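Local coordinates for protein Non-ribosomal peptide synthetase (Streptomyces halstedii, PDB 3WV4) that belongs to the ANL clan of AMP-binding enzymes, a family that supplies domains of non-ribosomal peptide synthetases, at residues A[224-229]-A[256-261]; A[84-89]-A[172-177]; A[297-302]-A[328-333]; A[371-374]-A[380-383]. All coordinates share one frame; numbering follows the deposited sequence.

In the fold
The four contacts follow one another along the chain in the order 2, 1, 3, 4, each closing before the next opens, and all belong to the AMP-binding enzyme part of the chain. Contact 2 joins helices 73-89 and 168-180, next to a four-stranded parallel sheet. Contact 1, nearest the middle of the molecule, joins helices 215-229 and 246-258. Contacts 3 and 4 belong to the large mixed sheet: contact 3 joins the helices between its parallel strands, and contact 4 lies beside strand 371-375. The centres of contacts 2 and 4 are about 50 Å apart, on opposite sides of the chain's centre. None touches another, so they are separate joints, between helices in contacts 1 to 3 and between a strand and its following loop in contact 4.

Contact 1. Residues A[224-229]-A[256-261]; sequences SINAVL and TLTGAK
The last turns of helices 215-229 and 246-258 come together through Asn226 and Thr258, whose side chains approach from opposite directions. Asn226 ND2 lies 3.1 Å from the methyl CG2 of Thr258, a distance short for an amide nitrogen and a methyl and so somewhat doubtful; no hydrogen bond is involved. The amide is put there by chi1 of -162°, which swings CG away from the backbone N, and its oxygen is held locally: OD1 accepts the backbone N-H of Tyr231, just beyond the helix. On the facing side, Thr258 turns its hydroxyl back onto its own helix, where OG1 bonds to Ile254 O and more weakly to Ser255 O, leaving the methyl to meet the amide. Helix 246-258 is the connection of a beta-alpha-beta crossover between the neighbouring parallel strands 236-239 and 261-264, while helix 215-229 precedes the first of these strands. A looser apolar touch accompanies the main one, Leu257 CD2 standing 4.2 Å from Asn226 CB. The backbones stay well separated, with the CA atoms of Asn226 and Thr258 8.7 Å apart. Directly after Thr258, Gly259 takes a positive phi of 89°, and the chain leaves the helix toward Lys261 in the second strand.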
# COMPACT_ATOMS: atom_id res chain seq x y z
N SER A 224 -3.51 6.74 -10.20
CA SER A 224 -3.23 8.20 -10.09
C SER A 224 -1.84 8.52 -9.58
O SER A 224 -1.14 9.42 -10.07
CB SER A 224 -4.29 8.86 -9.19
OG SER A 224 -4.06 10.23 -9.04
N ILE A 225 -1.43 7.81 -8.55
CA ILE A 225 -0.06 7.95 -8.06
C ILE A 225 0.93 7.66 -9.20
O ILE A 225 1.94 8.37 -9.44
CB ILE A 225 0.17 6.94 -6.88
CG1 ILE A 225 -0.55 7.39 -5.62
CG2 ILE A 225 1.63 6.83 -6.61
CD1 ILE A 225 -0.79 6.29 -4.60
N ASN A 226 0.65 6.60 -9.93
CA ASN A 226 1.55 6.16 -10.98
C ASN A 226 1.56 7.11 -12.16
O ASN A 226 2.62 7.29 -12.76
CB ASN A 226 1.29 4.77 -11.51
CG ASN A 226 2.51 4.27 -12.25
OD1 ASN A 226 3.64 4.53 -11.85
ND2 ASN A 226 2.31 3.71 -13.37
N ALA A 227 0.45 7.80 -12.42
CA ALA A 227 0.46 8.84 -13.50
C ALA A 227 1.47 9.93 -13.14
O ALA A 227 2.02 10.58 -14.02
CB ALA A 227 -0.92 9.46 -13.63
N VAL A 228 1.69 10.18 -11.86
CA VAL A 228 2.70 11.19 -11.46
C VAL A 228 4.13 10.58 -11.38
O VAL A 228 5.07 11.16 -11.85
CB VAL A 228 2.39 11.91 -10.12
CG1 VAL A 228 3.31 13.10 -9.95
CG2 VAL A 228 0.99 12.39 -10.03
N LEU A 229 4.28 9.38 -10.83
CA LEU A 229 5.58 8.83 -10.55
C LEU A 229 6.17 8.05 -11.70
O LEU A 229 7.37 8.01 -11.85
CB LEU A 229 5.50 7.87 -9.35
CG LEU A 229 5.17 8.48 -7.98
CD1 LEU A 229 5.24 7.43 -6.84
CD2 LEU A 229 6.09 9.68 -7.69
N THR A 256 2.33 -4.26 -9.95
CA THR A 256 1.45 -5.16 -10.70
C THR A 256 0.75 -4.40 -11.85
O THR A 256 0.68 -4.89 -12.97
CB THR A 256 0.47 -5.84 -9.75
OG1 THR A 256 1.21 -6.48 -8.69
CG2 THR A 256 -0.33 -6.86 -10.47
N LEU A 257 0.34 -3.18 -11.61
CA LEU A 257 -0.31 -2.33 -12.65
C LEU A 257 0.59 -2.18 -13.85
O LEU A 257 0.14 -2.29 -14.97
CB LEU A 257 -0.67 -0.95 -12.07
CG LEU A 257 -1.06 0.18 -12.98
CD1 LEU A 257 -2.37 -0.12 -13.72
CD2 LEU A 257 -1.27 1.44 -12.15
N THR A 258 1.88 -1.99 -13.63
CA THR A 258 2.76 -1.63 -14.68
C THR A 258 3.63 -2.80 -15.18
O THR A 258 4.28 -2.64 -16.15
CB THR A 258 3.76 -0.54 -14.21
OG1 THR A 258 4.51 -1.05 -13.09
CG2 THR A 258 3.02 0.71 -13.79
N GLY A 259 3.64 -3.94 -14.52
CA GLY A 259 4.51 -5.06 -14.97
C GLY A 259 5.89 -5.05 -14.38
O GLY A 259 6.75 -5.88 -14.71
N ALA A 260 6.14 -4.15 -13.44
CA ALA A 260 7.46 -4.08 -12.83
C ALA A 260 7.71 -5.28 -11.94
O ALA A 260 6.87 -6.13 -11.79
CB ALA A 260 7.59 -2.80 -11.99
N LYS A 261 8.93 -5.33 -11.42
CA LYS A 261 9.34 -6.32 -10.52
C LYS A 261 9.45 -5.74 -9.10
O LYS A 261 10.11 -4.72 -8.91
CB LYS A 261 10.71 -6.86 -10.95
CG LYS A 261 11.15 -8.01 -10.09
CD LYS A 261 12.57 -8.49 -10.45
CE LYS A 261 13.02 -9.42 -9.35
NZ LYS A 261 14.30 -10.08 -9.73

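Contact 2. Residues A[84-89]-A[172-177]; sequences SAWLDG and WADVER
Trp86 packs on Val175 and Asp174 where helices 73-89 and 168-180 approach, the CA atoms of Trp86 and Val175 being 6.5 Å apart. Val175 CG2 sits 4.3 Å from Trp86 CB and reaches the indole obliquely. The ring leans toward the second helix because CG is turned away from the backbone N (chi1 -172°), which brings Trp86 CD1 to 4.1 Å from Asp174 CB. That methylene lies at the ring edge, near the ring plane, and the carboxylate beyond it is nearly coplanar with the indole. Leu171 and Leu178 of the second helix also touch the tryptophan.

Toward solvent the character changes. Asp174 is partly exposed, and it makes a salt bridge one helical turn along to the exposed Arg177, with Arg177 NH2 3.2 Å from Asp174 OD1. OD1 lies in the guanidinium plane, but the arginine comes from above the carboxylate plane, 58° out of it; a weak bond from Arg177 NE to Asp174 OD1 adds to the grip. On the buried side Trp86 meets Tyr166 edge-to-face, in the last strand of the parallel sheet 121-124, 97-101, 145-148, 165-167. The helices thus pack beside a parallel sheet, the helix-sheet packing of an alpha/beta fold.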
# COMPACT_ATOMS: atom_id res chain seq x y z
N SER A 84 -7.38 -18.62 -3.83
CA SER A 84 -8.82 -18.42 -3.93
C SER A 84 -9.58 -19.79 -3.72
O SER A 84 -10.60 -19.84 -3.03
CB SER A 84 -9.19 -17.79 -5.26
OG SER A 84 -8.65 -16.48 -5.41
N ALA A 85 -9.08 -20.88 -4.31
CA ALA A 85 -9.76 -22.18 -4.16
C ALA A 85 -9.72 -22.63 -2.73
O ALA A 85 -10.65 -23.22 -2.25
CB ALA A 85 -9.11 -23.22 -5.03
N TRP A 86 -8.64 -22.30 -2.03
CA TRP A 86 -8.58 -22.58 -0.63
C TRP A 86 -9.64 -21.81 0.13
O TRP A 86 -10.25 -22.35 1.04
CB TRP A 86 -7.20 -22.19 -0.11
CG TRP A 86 -6.92 -22.59 1.25
CD1 TRP A 86 -6.39 -23.76 1.66
CD2 TRP A 86 -7.06 -21.76 2.41
NE1 TRP A 86 -6.23 -23.75 3.04
CE2 TRP A 86 -6.63 -22.55 3.53
CE3 TRP A 86 -7.55 -20.47 2.63
CZ2 TRP A 86 -6.64 -22.06 4.83
CZ3 TRP A 86 -7.55 -19.97 3.94
CH2 TRP A 86 -7.13 -20.77 5.03
N LEU A 87 -9.82 -20.52 -0.18
CA LEU A 87 -10.89 -19.79 0.46
C LEU A 87 -12.22 -20.47 0.18
O LEU A 87 -13.00 -20.70 1.08
CB LEU A 87 -10.94 -18.34 -0.05
CG LEU A 87 -9.76 -17.47 0.41
CD1 LEU A 87 -9.83 -16.09 -0.21
CD2 LEU A 87 -9.73 -17.37 1.92
N ASP A 88 -12.47 -20.81 -1.08
CA ASP A 88 -13.70 -21.47 -1.46
C ASP A 88 -13.87 -22.76 -0.64
O ASP A 88 -14.96 -23.05 -0.14
CB ASP A 88 -13.68 -21.80 -2.96
CG ASP A 88 -13.76 -20.56 -3.85
OD1 ASP A 88 -14.33 -19.55 -3.38
OD2 ASP A 88 -13.25 -20.62 -5.01
N GLY A 89 -12.79 -23.51 -0.49
CA GLY A 89 -12.79 -24.78 0.26
C GLY A 89 -13.16 -24.58 1.70
O GLY A 89 -13.80 -25.42 2.30
N TRP A 172 -0.04 -23.69 3.09
CA TRP A 172 0.58 -23.62 1.78
C TRP A 172 0.69 -24.99 1.12
O TRP A 172 0.63 -25.07 -0.07
CB TRP A 172 1.94 -22.89 1.78
CG TRP A 172 2.16 -22.15 0.48
CD1 TRP A 172 3.07 -22.46 -0.50
CD2 TRP A 172 1.42 -21.01 0.01
NE1 TRP A 172 2.93 -21.58 -1.55
CE2 TRP A 172 1.91 -20.69 -1.27
CE3 TRP A 172 0.37 -20.25 0.53
CZ2 TRP A 172 1.40 -19.64 -2.02
CZ3 TRP A 172 -0.13 -19.19 -0.21
CH2 TRP A 172 0.37 -18.90 -1.47
N ALA A 173 0.84 -26.07 1.91
CA ALA A 173 0.86 -27.41 1.30
C ALA A 173 -0.38 -27.63 0.45
O ALA A 173 -0.29 -28.12 -0.68
CB ALA A 173 0.97 -28.50 2.39
N ASP A 174 -1.53 -27.29 1.01
CA ASP A 174 -2.79 -27.41 0.29
C ASP A 174 -2.85 -26.51 -0.91
O ASP A 174 -3.35 -26.92 -1.95
CB ASP A 174 -3.97 -27.07 1.22
CG ASP A 174 -4.10 -28.08 2.35
OD1 ASP A 174 -3.68 -29.26 2.14
OD2 ASP A 174 -4.60 -27.68 3.44
N VAL A 175 -2.37 -25.27 -0.77
CA VAL A 175 -2.43 -24.33 -1.89
C VAL A 175 -1.61 -24.88 -3.04
O VAL A 175 -1.97 -24.71 -4.21
CB VAL A 175 -1.93 -22.91 -1.51
CG1 VAL A 175 -1.68 -22.05 -2.75
CG2 VAL A 175 -2.94 -22.21 -0.64
N GLU A 176 -0.49 -25.51 -2.73
CA GLU A 176 0.33 -26.11 -3.80
C GLU A 176 -0.40 -27.28 -4.50
O GLU A 176 -0.37 -27.38 -5.75
CB GLU A 176 1.68 -26.54 -3.24
CG GLU A 176 2.54 -25.33 -2.95
CD GLU A 176 3.89 -25.64 -2.37
OE1 GLU A 176 4.00 -26.57 -1.52
OE2 GLU A 176 4.84 -24.90 -2.72
N ARG A 177 -1.06 -28.12 -3.73
CA ARG A 177 -1.83 -29.20 -4.33
C ARG A 177 -2.89 -28.61 -5.22
O ARG A 177 -3.10 -29.05 -6.33
CB ARG A 177 -2.53 -30.02 -3.27
CG ARG A 177 -1.66 -30.94 -2.44
CD ARG A 177 -2.55 -31.84 -1.54
NE ARG A 177 -3.54 -31.07 -0.72
CZ ARG A 177 -4.81 -30.78 -1.10
NH1 ARG A 177 -5.31 -31.21 -2.26
NH2 ARG A 177 -5.60 -30.05 -0.32

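Contact 3. Residues A[297-302]-A[328-333]; sequences TLIRRD and RSAFPG
The carbonyl O of Ile299 accepts the backbone N-H of Asp302, N to O 2.8 Å, while the isoleucine side chain reaches across to Ala330 and Phe331. The contact across the segments is wholly apolar. Ile299 divides its branches between two partners: CG2 presses on Ala330 CB at 3.6 Å, and CD1 extends to Phe331 CZ at 3.8 Å. With CG1 set opposite the backbone N (chi1 -157°) and chi2 at 68°, the end of the longer branch is carried to the phenyl ring, which it meets obliquely near CZ and CE2. Ala330, having only its methyl, lets the helices come near, with CA atoms of Ile299 and Ala330 6.9 Å apart. Phe331 is the first residue to leave the helical backbone after Ala330; it is buried, and its ring also meets Phe312 of strand 311-314, the planes about 60° apart. Ile299 also touches Val274 of helix 273-280, and Asp302 OD2 forms a salt bridge with Arg278 of that helix. Helix 289-300 links parallel strands 284-287 and 311-314, and helix 321-330 links 311-314 to 335-340. The contact thus joins the helices of two successive beta-alpha-beta crossovers, as is typical of alpha/beta folds with a parallel sheet.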
# COMPACT_ATOMS: atom_id res chain seq x y z
N THR A 297 24.42 7.25 5.29
CA THR A 297 25.44 6.76 6.21
C THR A 297 26.18 5.51 5.64
O THR A 297 27.43 5.49 5.59
CB THR A 297 24.77 6.47 7.57
OG1 THR A 297 24.26 7.71 8.09
CG2 THR A 297 25.71 5.86 8.59
N LEU A 298 25.42 4.53 5.13
CA LEU A 298 26.00 3.29 4.56
C LEU A 298 26.78 3.50 3.25
O LEU A 298 27.71 2.75 2.93
CB LEU A 298 24.94 2.21 4.30
CG LEU A 298 24.36 1.33 5.40
CD1 LEU A 298 24.33 1.99 6.75
CD2 LEU A 298 22.96 0.87 5.01
N ILE A 299 26.39 4.51 2.48
CA ILE A 299 26.95 4.68 1.13
C ILE A 299 28.40 5.17 1.17
O ILE A 299 29.18 4.79 0.30
CB ILE A 299 26.06 5.58 0.25
CG1 ILE A 299 26.32 5.30 -1.23
CG2 ILE A 299 26.24 7.05 0.59
CD1 ILE A 299 25.86 3.95 -1.70
N ARG A 300 28.74 5.94 2.20
CA ARG A 300 30.11 6.34 2.50
C ARG A 300 31.03 5.13 2.64
O ARG A 300 32.18 5.17 2.26
CB ARG A 300 30.15 7.16 3.80
CG ARG A 300 29.76 8.64 3.63
CD ARG A 300 29.53 9.38 4.95
NE ARG A 300 30.25 8.78 6.09
CZ ARG A 300 31.56 8.93 6.35
NH1 ARG A 300 32.36 9.68 5.57
NH2 ARG A 300 32.09 8.33 7.40
N ARG A 301 30.50 4.05 3.19
CA ARG A 301 31.27 2.81 3.32
C ARG A 301 31.35 2.00 2.00
O ARG A 301 32.03 0.98 1.97
CB ARG A 301 30.71 1.91 4.45
CG ARG A 301 30.84 2.49 5.86
CD ARG A 301 31.95 1.84 6.71
NE ARG A 301 33.29 1.86 6.08
CZ ARG A 301 34.07 2.94 5.96
NH1 ARG A 301 33.69 4.14 6.41
NH2 ARG A 301 35.26 2.83 5.36
N ASP A 302 30.68 2.45 0.93
CA ASP A 302 30.64 1.66 -0.30
C ASP A 302 30.69 2.51 -1.59
O ASP A 302 29.64 2.93 -2.11
CB ASP A 302 29.40 0.75 -0.27
CG ASP A 302 29.37 -0.27 -1.40
OD1 ASP A 302 30.08 -0.07 -2.41
OD2 ASP A 302 28.63 -1.27 -1.29
N ARG A 328 21.27 12.83 -3.12
CA ARG A 328 21.53 13.29 -4.47
C ARG A 328 23.01 13.17 -4.81
O ARG A 328 23.38 12.83 -5.93
CB ARG A 328 21.05 14.71 -4.67
CG ARG A 328 19.58 14.77 -4.96
CD ARG A 328 19.12 16.21 -5.06
NE ARG A 328 17.68 16.24 -5.28
CZ ARG A 328 16.86 17.15 -4.76
NH1 ARG A 328 17.33 18.09 -3.96
NH2 ARG A 328 15.54 17.13 -5.03
N SER A 329 23.84 13.40 -3.79
CA SER A 329 25.26 13.28 -3.93
C SER A 329 25.69 11.81 -4.16
O SER A 329 26.51 11.53 -5.02
CB SER A 329 25.93 13.88 -2.68
OG SER A 329 27.32 13.85 -2.77
N ALA A 330 25.07 10.89 -3.43
CA ALA A 330 25.35 9.46 -3.54
C ALA A 330 24.73 8.83 -4.79
O ALA A 330 25.35 7.97 -5.38
CB ALA A 330 24.88 8.73 -2.30
N PHE A 331 23.55 9.31 -5.19
CA PHE A 331 22.83 8.82 -6.37
C PHE A 331 22.37 9.99 -7.26
O PHE A 331 21.19 10.36 -7.23
CB PHE A 331 21.62 8.09 -5.91
CG PHE A 331 21.92 7.03 -4.88
CD1 PHE A 331 21.71 7.26 -3.56
CD2 PHE A 331 22.46 5.78 -5.28
CE1 PHE A 331 22.00 6.30 -2.63
CE2 PHE A 331 22.73 4.79 -4.35
CZ PHE A 331 22.50 5.06 -3.01
N PRO A 332 23.29 10.57 -8.04
CA PRO A 332 22.94 11.81 -8.77
C PRO A 332 21.95 11.56 -9.89
O PRO A 332 21.37 12.49 -10.36
CB PRO A 332 24.27 12.25 -9.34
CG PRO A 332 25.06 11.00 -9.40
CD PRO A 332 24.69 10.25 -8.19
N GLY A 333 21.73 10.31 -10.24
CA GLY A 333 20.70 9.95 -11.22
C GLY A 333 19.31 9.77 -10.65
O GLY A 333 18.40 9.40 -11.37

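Contact 4. Residues A[371-374]-A[380-383]; sequences TIEI and TLLP
One hydrogen bond spans the two segments, from Leu382 N to Ile374 O. It is 2.9 Å long with an N-H...O angle of 158°, and the donor lies almost straight out from the carbonyl, at a C=O...N angle of 167°. It brings the loop chain back beside the end of the strand, where the CA atoms of Ile374 and Leu382 are 5.7 Å apart.

Side-chain packing flanks this bond. Leu382 CD2 meets Ile374 CG2 at 3.9 Å in an apolar contact, the two side chains crossing at about a right angle; chi1 of -55° puts CG2 of the isoleucine opposite its backbone N, and it is this branch that meets the leucine. Leu381 instead sets a methyl against an acidic side chain, its CD1 lying across Glu373 at 3.7 Å from CG and 3.4 Å from OE2, again at about a right angle.

The charged end of Glu373 is engaged elsewhere, OE1 forming a salt bridge with Arg422. Within the loop, Asp376 OD1 accepts the backbone N-H of Thr380.

Strand 371-375 runs antiparallel to strand 388-393, with Glu373 and Thr391 bonded through their backbones and Ile374 packed on Ile390; residues 380-383 belong to the connection between these strands, and Arg422 stands on strand 422-425, which also pairs antiparallel with 388-393.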
# COMPACT_ATOMS: atom_id res chain seq x y z
N THR A 371 -9.32 16.63 -6.04
CA THR A 371 -9.33 18.07 -5.74
C THR A 371 -8.94 18.30 -4.30
O THR A 371 -9.45 17.60 -3.42
CB THR A 371 -10.76 18.63 -5.97
OG1 THR A 371 -11.03 18.61 -7.38
CG2 THR A 371 -10.88 20.04 -5.50
N ILE A 372 -8.04 19.25 -4.06
CA ILE A 372 -7.75 19.69 -2.73
C ILE A 372 -8.42 21.06 -2.54
O ILE A 372 -8.17 21.98 -3.33
CB ILE A 372 -6.22 19.92 -2.53
CG1 ILE A 372 -5.35 18.67 -2.67
CG2 ILE A 372 -5.97 20.58 -1.19
CD1 ILE A 372 -6.13 17.47 -2.28
N GLU A 373 -9.23 21.24 -1.50
CA GLU A 373 -9.71 22.60 -1.17
C GLU A 373 -9.40 22.93 0.25
O GLU A 373 -9.49 22.06 1.15
CB GLU A 373 -11.21 22.73 -1.36
CG GLU A 373 -11.70 22.58 -2.78
CD GLU A 373 -13.08 21.98 -2.80
OE1 GLU A 373 -13.27 20.89 -2.18
OE2 GLU A 373 -13.98 22.60 -3.39
N ILE A 374 -9.09 24.20 0.47
CA ILE A 374 -8.79 24.70 1.79
C ILE A 374 -10.08 25.39 2.33
O ILE A 374 -10.55 26.33 1.71
CB ILE A 374 -7.66 25.71 1.71
CG1 ILE A 374 -6.41 25.14 1.02
CG2 ILE A 374 -7.25 26.19 3.09
CD1 ILE A 374 -5.84 23.91 1.67
N THR A 380 -16.09 27.19 4.19
CA THR A 380 -16.21 27.95 2.96
C THR A 380 -14.86 28.06 2.29
O THR A 380 -13.84 28.26 2.96
CB THR A 380 -16.74 29.40 3.17
OG1 THR A 380 -17.61 29.45 4.30
CG2 THR A 380 -17.47 29.90 1.92
N LEU A 381 -14.87 27.95 0.96
CA LEU A 381 -13.65 27.90 0.19
C LEU A 381 -12.82 29.12 0.50
O LEU A 381 -13.34 30.25 0.50
CB LEU A 381 -13.98 27.86 -1.30
CG LEU A 381 -12.91 27.24 -2.17
CD1 LEU A 381 -13.36 25.84 -2.56
CD2 LEU A 381 -12.62 28.10 -3.42
N LEU A 382 -11.53 28.92 0.78
CA LEU A 382 -10.61 30.03 0.98
C LEU A 382 -9.91 30.29 -0.34
O LEU A 382 -9.90 29.41 -1.21
CB LEU A 382 -9.58 29.72 2.07
CG LEU A 382 -9.70 30.18 3.52
CD1 LEU A 382 -11.01 30.91 3.80
CD2 LEU A 382 -9.45 29.08 4.53
N PRO A 383 -9.35 31.50 -0.51
CA PRO A 383 -8.56 31.79 -1.69
C PRO A 383 -7.09 31.45 -1.44
O PRO A 383 -6.72 31.18 -0.30
CB PRO A 383 -8.74 33.30 -1.87
CG PRO A 383 -8.93 33.81 -0.49
CD PRO A 383 -9.57 32.70 0.32